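PDB 3H33: cytochrome c7 from Geobacter sulfurreducens, which probably carries electrons during Fe(III) respiration, passing them through three hemes bound within one small chain. Local coordinates for residues A[2-7]-A[15-20]; A[11-16]-A[66-71]. One frame throughout, in Å; residues are numbered along the deposited sequence.

Contacts 1 and 2 illustrate how a very small multiheme protein can spend one strand on several cofactors. Their centres lie about 10 Å apart, and both use strand 13-16, sharing Phe15 and Pro16. Contact 1 pairs this strand with strand 3-6 and runs on into the helix that supplies His17 and His20, ligands of two different hemes; contact 2 ties Gly11 and Val13, ahead of Phe15 in the chain, to His69, ligand of the third. Between the two contacts the hairpin continues through a probable hydrogen bond from Tyr6 N to Val13 O, 2.6 Å long. Strand 13-16 touches both the His20 heme, through Phe15, and the His69 heme, through Val13.

Contact 1. Residues A[2-7]-A[15-20]; sequences DKITYP and FPHKKH. With HEM (protoporphyrin IX containing Fe), chain C; SO4 (sulfate ion), chain E.
Ile4 and Phe15 form the hydrogen-bonded pair of a short antiparallel hairpin whose touching parts run 168° apart. Ile4 N donates to Phe15 O at 2.9 Å and Phe15 N to Ile4 O at 2.7 Å. Lys3 and Pro16 follow as a non-hydrogen-bonded pair. Beyond them segment 15-20 turns through an inverse gamma turn centred on Pro16 and enters helix 17-24, yet Asp2 O still receives Lys18 N at 3.2 Å. On the sheet face of Ile4 and Phe15, the Ile4 CD1 methyl comes in at the edge of the Phe15 ring, 4.1 Å from CD2, and also touches His17 CD2. Tyr6 brings CE1 to within 3.9 Å of Phe15 CB, which lies near the plane of the tyrosine ring. Such a hairpin leading directly into a helix with two heme-binding histidines suits the c7 fold, in which hemes replace much of a conventional core. His17 and His20 serve different irons, each opposite another histidine, His31 and His55 respectively. Phe15 lies with CG anti to the backbone N (chi1 174°), which directs its ring toward the His20 heme: CBB, the end carbon of a former vinyl group of that heme, stands over the ring centre, while Phe15 CD1 is 3.5 Å from pyrrole carbon C2B. Phe15 CE1 also sits over one face of the His20 imidazole. The rotation of that imidazole is fixed by NE2 on iron and by ND1, which donates to Pro16 O at 2.7 Å.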
loop_
_atom_site.group_PDB
_atom_site.type_symbol
_atom_site.label_atom_id
_atom_site.label_comp_id
_atom_site.label_asym_id
_atom_site.label_seq_id
_atom_site.Cartn_x
_atom_site.Cartn_y
_atom_site.Cartn_z
ATOM N N ASP A 2 -0.646 -6.264 11.840
ATOM C CA ASP A 2 0.218 -6.566 10.713
ATOM C C ASP A 2 -0.453 -6.267 9.382
ATOM O O ASP A 2 0.209 -5.845 8.437
ATOM C CB ASP A 2 0.649 -8.041 10.745
ATOM C CG ASP A 2 1.433 -8.402 12.002
ATOM O OD1 ASP A 2 2.352 -7.641 12.381
ATOM O OD2 ASP A 2 1.140 -9.457 12.606
ATOM N N LYS A 3 -1.762 -6.486 9.302
ATOM C CA LYS A 3 -2.496 -6.245 8.065
ATOM C C LYS A 3 -3.479 -5.095 8.184
ATOM O O LYS A 3 -4.135 -4.922 9.211
ATOM C CB LYS A 3 -3.266 -7.494 7.638
ATOM C CG LYS A 3 -2.409 -8.721 7.410
ATOM C CD LYS A 3 -3.283 -9.932 7.136
ATOM C CE LYS A 3 -2.460 -11.209 7.134
ATOM N NZ LYS A 3 -1.364 -11.144 6.127
ATOM N N ILE A 4 -3.582 -4.320 7.115
ATOM C CA ILE A 4 -4.485 -3.187 7.066
ATOM C C ILE A 4 -5.379 -3.375 5.855
ATOM O O ILE A 4 -4.911 -3.397 4.716
ATOM C CB ILE A 4 -3.715 -1.867 6.931
ATOM C CG1 ILE A 4 -2.709 -1.742 8.077
ATOM C CG2 ILE A 4 -4.686 -0.697 6.931
ATOM C CD1 ILE A 4 -1.949 -0.437 8.080
ATOM N N THR A 5 -6.672 -3.513 6.111
ATOM C CA THR A 5 -7.647 -3.727 5.055
ATOM C C THR A 5 -8.339 -2.440 4.643
ATOM O O THR A 5 -8.813 -1.680 5.487
ATOM C CB THR A 5 -8.720 -4.734 5.510
ATOM O OG1 THR A 5 -8.084 -5.955 5.910
ATOM C CG2 THR A 5 -9.711 -5.010 4.390
ATOM N N TYR A 6 -8.383 -2.197 3.340
ATOM C CA TYR A 6 -9.050 -1.020 2.812
ATOM C C TYR A 6 -10.296 -1.500 2.088
ATOM O O TYR A 6 -10.205 -2.079 1.008
ATOM C CB TYR A 6 -8.156 -0.272 1.823
ATOM C CG TYR A 6 -6.916 0.324 2.437
ATOM C CD1 TYR A 6 -5.842 -0.480 2.804
ATOM C CD2 TYR A 6 -6.830 1.694 2.677
ATOM C CE1 TYR A 6 -4.710 0.064 3.391
ATOM C CE2 TYR A 6 -5.703 2.249 3.268
ATOM C CZ TYR A 6 -4.648 1.428 3.624
ATOM O OH TYR A 6 -3.534 1.970 4.223
ATOM N N PRO A 7 -11.478 -1.293 2.688
ATOM C CA PRO A 7 -12.709 -1.732 2.029
ATOM C C PRO A 7 -13.060 -0.744 0.922
ATOM O O PRO A 7 -13.208 0.450 1.171
ATOM C CB PRO A 7 -13.721 -1.732 3.171
ATOM C CG PRO A 7 -13.283 -0.554 3.982
ATOM C CD PRO A 7 -11.766 -0.714 4.014
ATOM N N PHE A 15 -3.459 -4.700 2.890
ATOM C CA PHE A 15 -2.070 -4.247 2.922
ATOM C C PHE A 15 -1.300 -4.964 4.017
ATOM O O PHE A 15 -1.499 -4.693 5.201
ATOM C CB PHE A 15 -2.030 -2.735 3.165
ATOM C CG PHE A 15 -0.642 -2.169 3.363
ATOM C CD1 PHE A 15 0.387 -2.458 2.472
ATOM C CD2 PHE A 15 -0.383 -1.289 4.410
ATOM C CE1 PHE A 15 1.651 -1.877 2.618
ATOM C CE2 PHE A 15 0.873 -0.705 4.565
ATOM C CZ PHE A 15 1.894 -0.999 3.664
ATOM N N PRO A 16 -0.414 -5.897 3.637
ATOM C CA PRO A 16 0.376 -6.642 4.624
ATOM C C PRO A 16 1.511 -5.751 5.122
ATOM O O PRO A 16 2.635 -5.813 4.630
ATOM C CB PRO A 16 0.858 -7.848 3.827
ATOM C CG PRO A 16 1.083 -7.254 2.455
ATOM C CD PRO A 16 -0.135 -6.362 2.265
ATOM N N HIS A 17 1.191 -4.920 6.106
ATOM C CA HIS A 17 2.135 -3.965 6.666
ATOM C C HIS A 17 3.429 -4.544 7.218
ATOM O O HIS A 17 4.505 -4.014 6.931
ATOM C CB HIS A 17 1.439 -3.117 7.733
ATOM C CG HIS A 17 2.224 -1.917 8.165
ATOM N ND1 HIS A 17 3.238 -1.950 9.096
ATOM C CD2 HIS A 17 2.125 -0.619 7.778
ATOM C CE1 HIS A 17 3.707 -0.703 9.247
ATOM N NE2 HIS A 17 3.068 0.147 8.468
ATOM N N LYS A 18 3.356 -5.619 7.996
ATOM C CA LYS A 18 4.594 -6.167 8.525
ATOM C C LYS A 18 5.507 -6.670 7.414
ATOM O O LYS A 18 6.727 -6.511 7.482
ATOM C CB LYS A 18 4.348 -7.291 9.529
ATOM C CG LYS A 18 5.672 -7.849 10.037
ATOM C CD LYS A 18 6.517 -6.832 10.776
ATOM C CE LYS A 18 7.421 -7.546 11.783
ATOM N NZ LYS A 18 8.544 -6.661 12.237
ATOM N N LYS A 19 4.923 -7.291 6.397
ATOM C CA LYS A 19 5.719 -7.773 5.276
ATOM C C LYS A 19 6.527 -6.618 4.704
ATOM O O LYS A 19 7.719 -6.749 4.433
ATOM C CB LYS A 19 4.833 -8.325 4.168
ATOM C CG LYS A 19 4.576 -9.793 4.245
ATOM C CD LYS A 19 3.925 -10.246 2.958
ATOM C CE LYS A 19 3.654 -11.728 2.965
ATOM N N HIS A 20 5.862 -5.485 4.519
ATOM C CA HIS A 20 6.520 -4.314 3.971
ATOM C C HIS A 20 7.625 -3.756 4.848
ATOM O O HIS A 20 8.677 -3.367 4.343
ATOM C CB HIS A 20 5.498 -3.211 3.675
ATOM C CG HIS A 20 4.635 -3.505 2.488
ATOM N ND1 HIS A 20 3.673 -4.488 2.456
ATOM C CD2 HIS A 20 4.651 -2.967 1.243
ATOM C CE1 HIS A 20 3.155 -4.516 1.220
ATOM N NE2 HIS A 20 3.719 -3.608 0.447
HETATM C CHA HEM C . 4.367 -6.560 -1.829
HETATM C CHB HEM C . 0.265 -4.166 -1.329
HETATM C CHC HEM C . 2.795 -0.121 -0.799
HETATM C CHD HEM C . 6.817 -2.461 -1.933
HETATM C C1A HEM C . 3.028 -6.258 -1.735
HETATM C C2A HEM C . 1.981 -7.251 -1.679
HETATM C C3A HEM C . 0.817 -6.588 -1.496
HETATM C C4A HEM C . 1.159 -5.183 -1.504
HETATM C CMA HEM C . -0.588 -7.188 -1.397
HETATM C CAA HEM C . 2.176 -8.729 -1.957
HETATM C CBA HEM C . 2.425 -9.519 -0.690
HETATM C CGA HEM C . 2.683 -10.990 -0.964
HETATM O O1A HEM C . 3.776 -11.323 -1.479
HETATM O O2A HEM C . 1.786 -11.812 -0.671
HETATM C C1B HEM C . 0.586 -2.836 -1.145
HETATM C C2B HEM C . -0.380 -1.787 -0.861
HETATM C C3B HEM C . 0.347 -0.654 -0.638
HETATM C C4B HEM C . 1.745 -1.018 -0.836
HETATM C CMB HEM C . -1.904 -1.944 -0.792
HETATM C CAB HEM C . -0.176 0.711 -0.206
HETATM C CBB HEM C . -0.922 0.765 1.125
HETATM C C1C HEM C . 4.109 -0.386 -1.110
HETATM C C2C HEM C . 5.156 0.622 -1.203
HETATM C C3C HEM C . 6.298 -0.026 -1.581
HETATM C C4C HEM C . 5.924 -1.434 -1.684
HETATM C CMC HEM C . 4.940 2.122 -1.007
HETATM C CAC HEM C . 7.706 0.513 -1.941
HETATM C CBC HEM C . 8.156 1.890 -1.460
HETATM C C1D HEM C . 6.517 -3.814 -1.930
HETATM C C2D HEM C . 7.502 -4.904 -1.936
HETATM C C3D HEM C . 6.817 -6.066 -1.870
HETATM C C4D HEM C . 5.413 -5.675 -1.842
HETATM C CMD HEM C . 9.023 -4.787 -1.895
HETATM C CAD HEM C . 7.373 -7.474 -1.622
HETATM C CBD HEM C . 7.062 -7.891 -0.182
HETATM C CGD HEM C . 7.117 -9.390 0.021
HETATM O O1D HEM C . 6.523 -10.123 -0.797
HETATM O O2D HEM C . 7.743 -9.834 1.005
HETATM N NA HEM C . 2.527 -4.990 -1.632
HETATM N NB HEM C . 1.881 -2.349 -1.146
HETATM N NC HEM C . 4.570 -1.634 -1.423
HETATM N ND HEM C . 5.244 -4.312 -1.808
HETATM FE FE HEM C . 3.544 -3.329 -1.523
HETATM S S SO4 E . -3.609 -8.579 12.279
HETATM O O1 SO4 E . -4.918 -9.037 12.784
HETATM O O2 SO4 E . -2.610 -8.651 13.364
HETATM O O3 SO4 E . -3.183 -9.437 11.156
HETATM O O4 SO4 E . -3.733 -7.184 11.811
#

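Contact 2. Residues A[11-16]-A[66-71]; sequences GAVVFP and GDCHKG. With HEM (protoporphyrin IX containing Fe), chain D.
His69 threads its side chain past Gly11 and Val13 to reach the iron of its heme. Its CB starts 3.6 Å from Gly11 O. CG, beside the backbone N (chi1 -66°), sets the ring obliquely against Val13. ND1 donates in the ring plane to Gly11 O at 2.8 Å, a length to read with caution because the place of that oxygen is less sure. Val13 CG2 lies 3.1 Å from His69 ND1 and 3.4 Å from His69 CE1. On the other side of the ring CD2 hangs over the porphyrin, about equally near the iron and heme nitrogen NB, and at the tip NE2 binds iron at 2.0 Å, with His47 as the other protein ligand. The other Val13 methyl, CG1, packs on heme methyl CMD and on Cys68 CB. With an alanine in place of Val13, the imidazole would probably lose the support along its flank, leaving a gap beside the heme methyl. Backbone contacts fasten the same segments: Lys70 N donates to Ala12 O at 3.2 Å, and a water bridges Val14 N and Cys68 O. Cys68 SG is bonded to heme carbon CAC at 1.8 Å, so adjacent residues supply a thioether and an axial ligand, the signature of the CXXCH motif of c-type cytochromes.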
loop_
_atom_site.group_PDB
_atom_site.type_symbol
_atom_site.label_atom_id
_atom_site.label_comp_id
_atom_site.label_asym_id
_atom_site.label_seq_id
_atom_site.Cartn_x
_atom_site.Cartn_y
_atom_site.Cartn_z
ATOM N N GLY A 11 -13.675 -3.693 -4.652
ATOM C CA GLY A 11 -13.051 -4.871 -4.076
ATOM C C GLY A 11 -12.039 -4.435 -3.036
ATOM O O GLY A 11 -11.198 -3.581 -3.309
ATOM N N ALA A 12 -12.113 -5.026 -1.848
ATOM C CA ALA A 12 -11.221 -4.673 -0.753
ATOM C C ALA A 12 -9.738 -5.006 -0.967
ATOM O O ALA A 12 -9.389 -6.039 -1.546
ATOM C CB ALA A 12 -11.717 -5.324 0.536
ATOM N N VAL A 13 -8.875 -4.122 -0.476
ATOM C CA VAL A 13 -7.428 -4.287 -0.581
ATOM C C VAL A 13 -6.826 -4.557 0.791
ATOM O O VAL A 13 -7.071 -3.812 1.742
ATOM C CB VAL A 13 -6.758 -3.016 -1.142
ATOM C CG1 VAL A 13 -5.251 -3.224 -1.249
ATOM C CG2 VAL A 13 -7.353 -2.665 -2.495
ATOM N N VAL A 14 -6.042 -5.626 0.891
ATOM C CA VAL A 14 -5.388 -5.975 2.146
ATOM C C VAL A 14 -3.896 -5.638 2.056
ATOM O O VAL A 14 -3.167 -6.213 1.247
ATOM C CB VAL A 14 -5.556 -7.476 2.473
ATOM C CG1 VAL A 14 -4.761 -7.825 3.728
ATOM C CG2 VAL A 14 -7.038 -7.796 2.695
ATOM N N PHE A 15 -3.459 -4.700 2.890
ATOM C CA PHE A 15 -2.070 -4.247 2.922
ATOM C C PHE A 15 -1.300 -4.964 4.017
ATOM O O PHE A 15 -1.499 -4.693 5.201
ATOM C CB PHE A 15 -2.030 -2.735 3.165
ATOM C CG PHE A 15 -0.642 -2.169 3.363
ATOM C CD1 PHE A 15 0.387 -2.458 2.472
ATOM C CD2 PHE A 15 -0.383 -1.289 4.410
ATOM C CE1 PHE A 15 1.651 -1.877 2.618
ATOM C CE2 PHE A 15 0.873 -0.705 4.565
ATOM C CZ PHE A 15 1.894 -0.999 3.664
ATOM N N PRO A 16 -0.414 -5.897 3.637
ATOM C CA PRO A 16 0.376 -6.642 4.624
ATOM C C PRO A 16 1.511 -5.751 5.122
ATOM O O PRO A 16 2.635 -5.813 4.630
ATOM C CB PRO A 16 0.858 -7.848 3.827
ATOM C CG PRO A 16 1.083 -7.254 2.455
ATOM C CD PRO A 16 -0.135 -6.362 2.265
ATOM N N GLY A 66 -6.850 -6.253 -10.208
ATOM C CA GLY A 66 -7.271 -7.442 -9.486
ATOM C C GLY A 66 -6.264 -8.099 -8.567
ATOM O O GLY A 66 -6.631 -8.977 -7.783
ATOM N N ASP A 67 -4.998 -7.704 -8.654
ATOM C CA ASP A 67 -3.997 -8.293 -7.775
ATOM C C ASP A 67 -3.984 -7.572 -6.436
ATOM O O ASP A 67 -3.338 -8.011 -5.494
ATOM C CB ASP A 67 -2.614 -8.270 -8.427
ATOM C CG ASP A 67 -2.476 -9.322 -9.509
ATOM O OD1 ASP A 67 -3.083 -10.405 -9.359
ATOM O OD2 ASP A 67 -1.761 -9.080 -10.502
ATOM N N CYS A 68 -4.714 -6.464 -6.368
ATOM C CA CYS A 68 -4.850 -5.681 -5.142
ATOM C C CYS A 68 -6.301 -5.742 -4.690
ATOM O O CYS A 68 -6.594 -6.089 -3.550
ATOM C CB CYS A 68 -4.502 -4.217 -5.381
ATOM S SG CYS A 68 -2.817 -3.735 -4.914
ATOM N N HIS A 69 -7.202 -5.383 -5.601
ATOM C CA HIS A 69 -8.628 -5.373 -5.319
ATOM C C HIS A 69 -9.225 -6.763 -5.502
ATOM O O HIS A 69 -9.291 -7.280 -6.618
ATOM C CB HIS A 69 -9.327 -4.373 -6.238
ATOM C CG HIS A 69 -8.934 -2.947 -5.993
ATOM N ND1 HIS A 69 -9.329 -2.215 -4.894
ATOM C CD2 HIS A 69 -8.186 -2.101 -6.747
ATOM C CE1 HIS A 69 -8.828 -0.977 -5.019
ATOM N NE2 HIS A 69 -8.123 -0.855 -6.125
ATOM N N LYS A 70 -9.658 -7.360 -4.398
ATOM C CA LYS A 70 -10.238 -8.695 -4.415
ATOM C C LYS A 70 -11.502 -8.744 -3.565
ATOM O O LYS A 70 -11.618 -8.022 -2.575
ATOM C CB LYS A 70 -9.226 -9.701 -3.869
ATOM C CG LYS A 70 -7.881 -9.644 -4.567
ATOM C CD LYS A 70 -6.890 -10.622 -3.966
ATOM C CE LYS A 70 -5.598 -10.640 -4.767
ATOM N NZ LYS A 70 -4.590 -11.570 -4.182
ATOM N N GLY A 71 -12.451 -9.586 -3.964
ATOM C CA GLY A 71 -13.679 -9.718 -3.200
ATOM C C GLY A 71 -14.945 -9.142 -3.810
ATOM O O GLY A 71 -15.986 -9.117 -3.149
HETATM C CHA HEM D . -8.996 2.610 -4.297
HETATM C CHB HEM D . -9.679 1.251 -8.850
HETATM C CHC HEM D . -5.319 -0.676 -8.981
HETATM C CHD HEM D . -5.037 -0.051 -4.253
HETATM C C1A HEM D . -9.560 2.462 -5.553
HETATM C C2A HEM D . -10.832 3.027 -5.969
HETATM C C3A HEM D . -11.045 2.603 -7.242
HETATM C C4A HEM D . -9.892 1.802 -7.599
HETATM C CMA HEM D . -12.265 2.896 -8.119
HETATM C CAA HEM D . -11.731 3.938 -5.123
HETATM C CBA HEM D . -12.584 3.097 -4.186
HETATM C CGA HEM D . -13.694 2.366 -4.915
HETATM O O1A HEM D . -13.998 1.209 -4.549
HETATM O O2A HEM D . -14.272 2.962 -5.849
HETATM C C1B HEM D . -8.548 0.593 -9.294
HETATM C C2B HEM D . -8.309 0.198 -10.674
HETATM C C3B HEM D . -7.054 -0.297 -10.756
HETATM C C4B HEM D . -6.537 -0.206 -9.386
HETATM C CMB HEM D . -9.266 0.403 -11.834
HETATM C CAB HEM D . -6.314 -0.734 -12.023
HETATM C CBB HEM D . -6.096 0.331 -13.095
HETATM C C1C HEM D . -4.854 -0.671 -7.682
HETATM C C2C HEM D . -3.668 -1.387 -7.248
HETATM C C3C HEM D . -3.643 -1.276 -5.884
HETATM C C4C HEM D . -4.785 -0.478 -5.528
HETATM C CMC HEM D . -2.743 -2.229 -8.130
HETATM C CAC HEM D . -2.693 -1.931 -4.868
HETATM C CBC HEM D . -1.213 -1.778 -5.186
HETATM C C1D HEM D . -6.041 0.790 -3.850
HETATM C C2D HEM D . -6.237 1.229 -2.490
HETATM C C3D HEM D . -7.326 2.021 -2.527
HETATM C C4D HEM D . -7.796 2.058 -3.885
HETATM C CMD HEM D . -5.422 0.807 -1.268
HETATM C CAD HEM D . -8.019 2.636 -1.343
HETATM C CBD HEM D . -7.492 3.995 -0.944
HETATM C CGD HEM D . -8.287 4.589 0.201
HETATM O O1D HEM D . -8.651 3.835 1.127
HETATM O O2D HEM D . -8.542 5.808 0.180
HETATM N NA HEM D . -8.979 1.744 -6.569
HETATM N NB HEM D . -7.451 0.369 -8.514
HETATM N NC HEM D . -5.538 -0.139 -6.612
HETATM N ND HEM D . -7.008 1.276 -4.688
HETATM FE FE HEM D . -7.237 0.836 -6.583
HETATM O O HOH W 1 -5.978 -7.410 -1.173
#